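Local structure of jacalin-type lectin domain-containing protein (Musa acuminata, 7KMU) at residues G78-V81 with L86-I89; V29-G34 with G90-T95. The protein probably binds mannose and mannose-containing glycans as a jacalin-related lectin from banana. One frame throughout, in Å; residues are numbered along the deposited sequence.

Contact 1 of 2, residues G78-V81 with L86-I89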
ATOM      1  N   GLY B  78       4.445  -7.938   4.646  1.00  8.90           N
ATOM      2  CA  GLY B  78       4.884  -8.349   5.965  1.00  9.15           C
ATOM      3  C   GLY B  78       3.785  -8.352   6.989  1.00 11.03           C
ATOM      4  O   GLY B  78       2.601  -8.316   6.638  1.00 10.16           O
ATOM      5  N   HIS B  79       4.189  -8.389   8.276  1.00  8.55           N
ATOM      6  CA  HIS B  79       3.265  -8.401   9.401  1.00  8.45           C
ATOM      7  C   HIS B  79       3.632  -7.372  10.440  1.00 11.06           C
ATOM      8  O   HIS B  79       4.813  -7.241  10.784  1.00 10.70           O
ATOM      9  CB  HIS B  79       3.252  -9.783  10.082  1.00  9.47           C
ATOM     10  CG  HIS B  79       2.431 -10.792   9.356  1.00 12.13           C
ATOM     11  ND1 HIS B  79       1.173 -11.159   9.815  1.00 14.02           N
ATOM     12  CD2 HIS B  79       2.699 -11.464   8.213  1.00 13.57           C
ATOM     13  CE1 HIS B  79       0.727 -12.059   8.946  1.00 13.51           C
ATOM     14  NE2 HIS B  79       1.604 -12.268   7.961  1.00 13.44           N
ATOM     15  N   VAL B  80       2.616  -6.669  10.968  1.00  8.92           N
ATOM     16  CA  VAL B  80       2.746  -5.770  12.126  1.00  7.90           C
ATOM     17  C   VAL B  80       2.376  -6.677  13.298  1.00 12.24           C
ATOM     18  O   VAL B  80       1.314  -7.311  13.271  1.00 12.12           O
ATOM     19  CB  VAL B  80       1.855  -4.525  12.056  1.00 11.37           C
ATOM     20  CG1 VAL B  80       1.985  -3.707  13.342  1.00 11.22           C
ATOM     21  CG2 VAL B  80       2.211  -3.679  10.836  1.00 11.19           C
ATOM     22  N   VAL B  81       3.247  -6.774  14.305  1.00 10.12           N
ATOM     23  CA  VAL B  81       3.058  -7.729  15.390  1.00  9.56           C
ATOM     24  C   VAL B  81       3.241  -7.155  16.764  1.00 12.92           C
ATOM     25  O   VAL B  81       3.850  -6.089  16.933  1.00 11.98           O
ATOM     26  CB  VAL B  81       4.041  -8.937  15.225  1.00 11.93           C
ATOM     27  CG1 VAL B  81       4.019  -9.487  13.803  1.00 11.89           C
ATOM     28  CG2 VAL B  81       5.478  -8.579  15.641  1.00 11.64           C
ATOM     29  N   LEU B  86       5.517  -4.420  22.557  1.00 17.39           N
ATOM     30  CA  LEU B  86       5.869  -3.437  21.522  1.00 15.20           C
ATOM     31  C   LEU B  86       5.081  -3.793  20.265  1.00 16.85           C
ATOM     32  O   LEU B  86       4.794  -4.970  20.052  1.00 17.44           O
ATOM     33  CB  LEU B  86       7.371  -3.504  21.150  1.00 14.62           C
ATOM     34  CG  LEU B  86       8.401  -3.155  22.227  1.00 19.28           C
ATOM     35  CD1 LEU B  86       9.795  -3.399  21.712  1.00 20.09           C
ATOM     36  CD2 LEU B  86       8.263  -1.719  22.681  1.00 21.59           C
ATOM     37  N   THR B  87       4.772  -2.808  19.417  1.00 11.51           N
ATOM     38  CA  THR B  87       4.107  -3.048  18.131  1.00 10.62           C
ATOM     39  C   THR B  87       5.179  -2.749  17.078  1.00 12.02           C
ATOM     40  O   THR B  87       5.581  -1.596  16.927  1.00 12.39           O
ATOM     41  CB  THR B  87       2.860  -2.151  17.971  1.00 14.33           C
ATOM     42  OG1 THR B  87       1.939  -2.425  19.034  1.00 16.61           O
ATOM     43  CG2 THR B  87       2.149  -2.367  16.641  1.00 15.01           C
ATOM     44  N   ILE B  88       5.679  -3.783  16.394  1.00  8.83           N
ATOM     45  CA  ILE B  88       6.803  -3.637  15.453  1.00  8.45           C
ATOM     46  C   ILE B  88       6.573  -4.496  14.193  1.00 10.84           C
ATOM     47  O   ILE B  88       5.551  -5.175  14.075  1.00 10.43           O
ATOM     48  CB  ILE B  88       8.142  -4.040  16.166  1.00 10.22           C
ATOM     49  CG1 ILE B  88       8.152  -5.533  16.554  1.00 10.62           C
ATOM     50  CG2 ILE B  88       8.453  -3.146  17.405  1.00  9.52           C
ATOM     51  CD1 ILE B  88       9.511  -6.050  17.044  1.00 13.18           C
ATOM     52  N   ILE B  89       7.551  -4.503  13.278  1.00  7.83           N
ATOM     53  CA  ILE B  89       7.487  -5.361  12.083  1.00  6.74           C
ATOM     54  C   ILE B  89       8.056  -6.737  12.476  1.00 10.23           C
ATOM     55  O   ILE B  89       9.213  -6.846  12.910  1.00 10.42           O
ATOM     56  CB  ILE B  89       8.249  -4.720  10.893  1.00  8.69           C
ATOM     57  CG1 ILE B  89       7.757  -3.280  10.595  1.00  9.00           C
ATOM     58  CG2 ILE B  89       8.163  -5.627   9.630  1.00  9.38           C
ATOM     59  CD1 ILE B  89       6.203  -3.158  10.329  1.00 11.17           C
TER

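Contact 2 of 2, residues V29-G34 with G90-T95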
ATOM      1  N   VAL B  29      20.230  -4.729  -0.377  1.00  9.56           N
ATOM      2  CA  VAL B  29      19.470  -4.629   0.862  1.00  8.36           C
ATOM      3  C   VAL B  29      19.913  -5.780   1.759  1.00 11.27           C
ATOM      4  O   VAL B  29      20.007  -6.913   1.292  1.00 11.55           O
ATOM      5  CB  VAL B  29      17.921  -4.663   0.631  1.00 10.72           C
ATOM      6  CG1 VAL B  29      17.155  -4.761   1.960  1.00 10.33           C
ATOM      7  CG2 VAL B  29      17.446  -3.437  -0.147  1.00 10.44           C
ATOM      8  N   LYS B  30      20.116  -5.499   3.055  1.00  9.09           N
ATOM      9  CA  LYS B  30      20.412  -6.525   4.044  1.00  9.20           C
ATOM     10  C   LYS B  30      19.356  -6.424   5.129  1.00 12.09           C
ATOM     11  O   LYS B  30      19.127  -5.340   5.666  1.00 11.41           O
ATOM     12  CB  LYS B  30      21.810  -6.336   4.633  1.00 10.83           C
ATOM     13  CG  LYS B  30      22.195  -7.412   5.663  1.00 13.34           C
ATOM     14  CD  LYS B  30      23.619  -7.183   6.219  1.00 18.75           C
ATOM     15  CE  LYS B  30      23.674  -6.172   7.339  1.00 32.73           C
ATOM     16  NZ  LYS B  30      25.063  -5.986   7.836  1.00 45.83           N
ATOM     17  N   ILE B  31      18.693  -7.551   5.443  1.00  9.18           N
ATOM     18  CA  ILE B  31      17.705  -7.581   6.516  1.00  8.61           C
ATOM     19  C   ILE B  31      18.233  -8.493   7.601  1.00 10.81           C
ATOM     20  O   ILE B  31      18.672  -9.598   7.290  1.00 11.59           O
ATOM     21  CB  ILE B  31      16.305  -8.065   6.011  1.00 10.19           C
ATOM     22  CG1 ILE B  31      15.659  -6.994   5.094  1.00  9.19           C
ATOM     23  CG2 ILE B  31      15.361  -8.460   7.180  1.00 10.14           C
ATOM     24  CD1 ILE B  31      14.361  -7.450   4.322  1.00 10.88           C
ATOM     25  N   ASN B  32      18.202  -8.040   8.859  1.00  9.10           N
ATOM     26  CA  ASN B  32      18.558  -8.866  10.014  1.00  8.32           C
ATOM     27  C   ASN B  32      17.266  -9.236  10.698  1.00 10.91           C
ATOM     28  O   ASN B  32      16.428  -8.361  10.981  1.00  9.91           O
ATOM     29  CB  ASN B  32      19.480  -8.151  10.984  1.00 10.21           C
ATOM     30  CG  ASN B  32      20.913  -8.166  10.535  1.00 17.28           C
ATOM     31  OD1 ASN B  32      21.286  -7.528   9.547  1.00 14.75           O
ATOM     32  ND2 ASN B  32      21.757  -8.915  11.240  1.00 14.20           N
ATOM     33  N   ALA B  33      17.089 -10.537  10.952  1.00  9.78           N
ATOM     34  CA  ALA B  33      15.846 -11.008  11.555  1.00  9.54           C
ATOM     35  C   ALA B  33      16.060 -12.259  12.372  1.00 12.53           C
ATOM     36  O   ALA B  33      16.964 -13.042  12.079  1.00 13.48           O
ATOM     37  CB  ALA B  33      14.838 -11.306  10.453  1.00 10.37           C
ATOM     38  N   GLY B  34      15.205 -12.433  13.361  1.00 11.22           N
ATOM     39  CA  GLY B  34      15.137 -13.624  14.206  1.00 11.78           C
ATOM     40  C   GLY B  34      13.666 -13.901  14.401  1.00 14.52           C
ATOM     41  O   GLY B  34      12.957 -14.200  13.430  1.00 14.63           O
ATOM     42  N   GLY B  90       7.225  -7.774  12.335  1.00  8.54           N
ATOM     43  CA  GLY B  90       7.607  -9.126  12.722  1.00  8.51           C
ATOM     44  C   GLY B  90       8.026 -10.016  11.572  1.00 10.39           C
ATOM     45  O   GLY B  90       8.746 -10.996  11.790  1.00 10.66           O
ATOM     46  N   LYS B  91       7.559  -9.696  10.338  1.00  8.48           N
ATOM     47  CA  LYS B  91       7.882 -10.451   9.127  1.00  8.10           C
ATOM     48  C   LYS B  91       7.980  -9.476   7.978  1.00  9.33           C
ATOM     49  O   LYS B  91       7.230  -8.498   7.939  1.00  8.96           O
ATOM     50  CB  LYS B  91       6.795 -11.483   8.805  1.00 11.44           C
ATOM     51  CG  LYS B  91       6.996 -12.796   9.514  1.00 20.20           C
ATOM     52  CD  LYS B  91       6.108 -13.891   8.930  1.00 20.66           C
ATOM     53  CE  LYS B  91       6.364 -15.157   9.678  1.00 25.43           C
ATOM     54  NZ  LYS B  91       5.583 -16.292   9.131  1.00 20.58           N
ATOM     55  N   LEU B  92       8.916  -9.722   7.043  1.00  7.50           N
ATOM     56  CA  LEU B  92       9.085  -8.848   5.900  1.00  7.50           C
ATOM     57  C   LEU B  92       9.611  -9.626   4.695  1.00 10.02           C
ATOM     58  O   LEU B  92      10.490 -10.480   4.838  1.00  9.32           O
ATOM     59  CB  LEU B  92      10.067  -7.706   6.261  1.00  8.08           C
ATOM     60  CG  LEU B  92      10.143  -6.521   5.294  1.00 11.57           C
ATOM     61  CD1 LEU B  92       8.784  -5.781   5.190  1.00 11.38           C
ATOM     62  CD2 LEU B  92      11.236  -5.538   5.744  1.00 13.05           C
ATOM     63  N   THR B  93       9.095  -9.282   3.509  1.00  8.02           N
ATOM     64  CA  THR B  93       9.511  -9.831   2.227  1.00  7.79           C
ATOM     65  C   THR B  93       9.600  -8.685   1.235  1.00 10.37           C
ATOM     66  O   THR B  93       8.756  -7.767   1.261  1.00  9.67           O
ATOM     67  CB  THR B  93       8.459 -10.840   1.698  1.00 10.70           C
ATOM     68  OG1 THR B  93       8.263 -11.917   2.622  1.00 11.81           O
ATOM     69  CG2 THR B  93       8.834 -11.437   0.329  1.00 10.77           C
ATOM     70  N   LEU B  94      10.603  -8.742   0.349  1.00  8.67           N
ATOM     71  CA  LEU B  94      10.710  -7.832  -0.795  1.00  8.61           C
ATOM     72  C   LEU B  94      10.701  -8.705  -2.028  1.00 11.89           C
ATOM     73  O   LEU B  94      11.445  -9.698  -2.071  1.00 11.28           O
ATOM     74  CB  LEU B  94      11.974  -6.951  -0.790  1.00  9.01           C
ATOM     75  CG  LEU B  94      12.149  -6.014   0.403  1.00 12.53           C
ATOM     76  CD1 LEU B  94      13.479  -5.279   0.319  1.00 13.20           C
ATOM     77  CD2 LEU B  94      11.006  -4.987   0.479  1.00 13.12           C
ATOM     78  N   THR B  95       9.870  -8.365  -3.023  1.00  8.36           N
ATOM     79  CA  THR B  95       9.830  -9.143  -4.256  1.00  7.98           C
ATOM     80  C   THR B  95      10.259  -8.257  -5.399  1.00 12.05           C
ATOM     81  O   THR B  95       9.827  -7.104  -5.488  1.00 10.30           O
ATOM     82  CB  THR B  95       8.437  -9.736  -4.504  1.00 11.95           C
ATOM     83  OG1 THR B  95       8.016 -10.484  -3.352  1.00 13.20           O
ATOM     84  CG2 THR B  95       8.402 -10.646  -5.748  1.00 12.70           C
TER

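Contact 1 of 2, residues G78-V81 with L86-I89
V81 N donates to I88 O at 2.8 Å, in a bond that is almost straight at hydrogen (171°) and runs nearly along the C=O axis. The return bond, I88 N to V81 O, is 3.0 Å long and arrives in the carbonyl plane. Together they make V81 and I88 a hydrogen-bonded pair in the antiparallel beta hairpin of strands 73-83 and 86-96, part of one sheet of the jacalin-type beta-prism. Each carbonyl oxygen also has a second, weaker neighbour: the CA-H of T87 lies against V81 O with CA 3.3 Å away, and V80 CA sits 3.5 Å from I88 O. V80 and I89 form the adjoining non-hydrogen-bonded pair.

On the face carrying V80 and I89, the two methyls of V80 divide the work. CG1, turned anti to the backbone N (chi1 176°), meets T87 CG2 at 3.6 Å, while CG2 reaches I89 CD1 at 4.1 Å. F112 of strand 110-116 packs against both V80 and I89. The other face holds V81 and I88; there I88 also rests on F131 and, at the start of strand 132-140, on D133, both in a GxxxD segment that probably forms part of a sugar site, as in mannose-binding relatives. I88 CG1, tucked between its own backbone N and carbonyl carbon, crosses V81 CG2 at 4.2 Å.

Contact 2 of 2, residues V29-G34 with G90-T95
I31 points its side chain from strand 25-33 at L92 of strand 86-96, across the interior of a jacalin-type beta-prism, where two antiparallel sheets face one another. CB is still 5.7 Å from L92 CD2, too far to pack against it. At the branch, I31 CG2 comes no closer than 5.3 Å to L92 CD2, and CG1 leads on towards the leucine, 4.7 Å from the same CD2. CG1 lies anti to the carbonyl carbon (chi1 -70°), and the chain then continues extended (chi2 170°), carrying CD1 out to its full reach. That last methyl makes the touch: I31 CD1 stands 3.9 Å from L92 CD2, the two side chains crossing at about a right angle. Beyond the pair, I31 also packs on I40 and F101, and L92 on I37 and M76, so the methyl contact is embedded in hydrocarbon from several strands.

Two residues along, V29 and L94 make a second methyl contact with a different approach. Here the groups reach for each other tip to tip. All four residues are buried, and their contact is purely apolar. The backbones stay well separated, with I31 CA and L92 CA 8.7 Å apart, as expected of facing sheets rather than neighbouring strands.

Around the second pair, V29 packs on I40 and I65, and L94 on M76. Between them, V29 CG1 lies 4.1 Å from L94 CD1.

Overall arrangement
Strand 86-96 serves both contacts. In contact 1 its first half pairs edge to edge with strand 73-83 inside one sheet; in contact 2 its second half faces strand 25-33 of another sheet. Contact 1 lies farther out, about 13 Å from the chain centre to its own, and mixes buried residues with exposed ones; contact 2, about 7 Å from that centre, is wholly buried. Backbone hydrogen bonds dominate the former, methyl packing the latter. The two meet where the hairpin continues inward: H79 N and O probably hydrogen-bond to K91 O and G90 N. Along the chain, contact 1 is nested inside the loop that contact 2 closes.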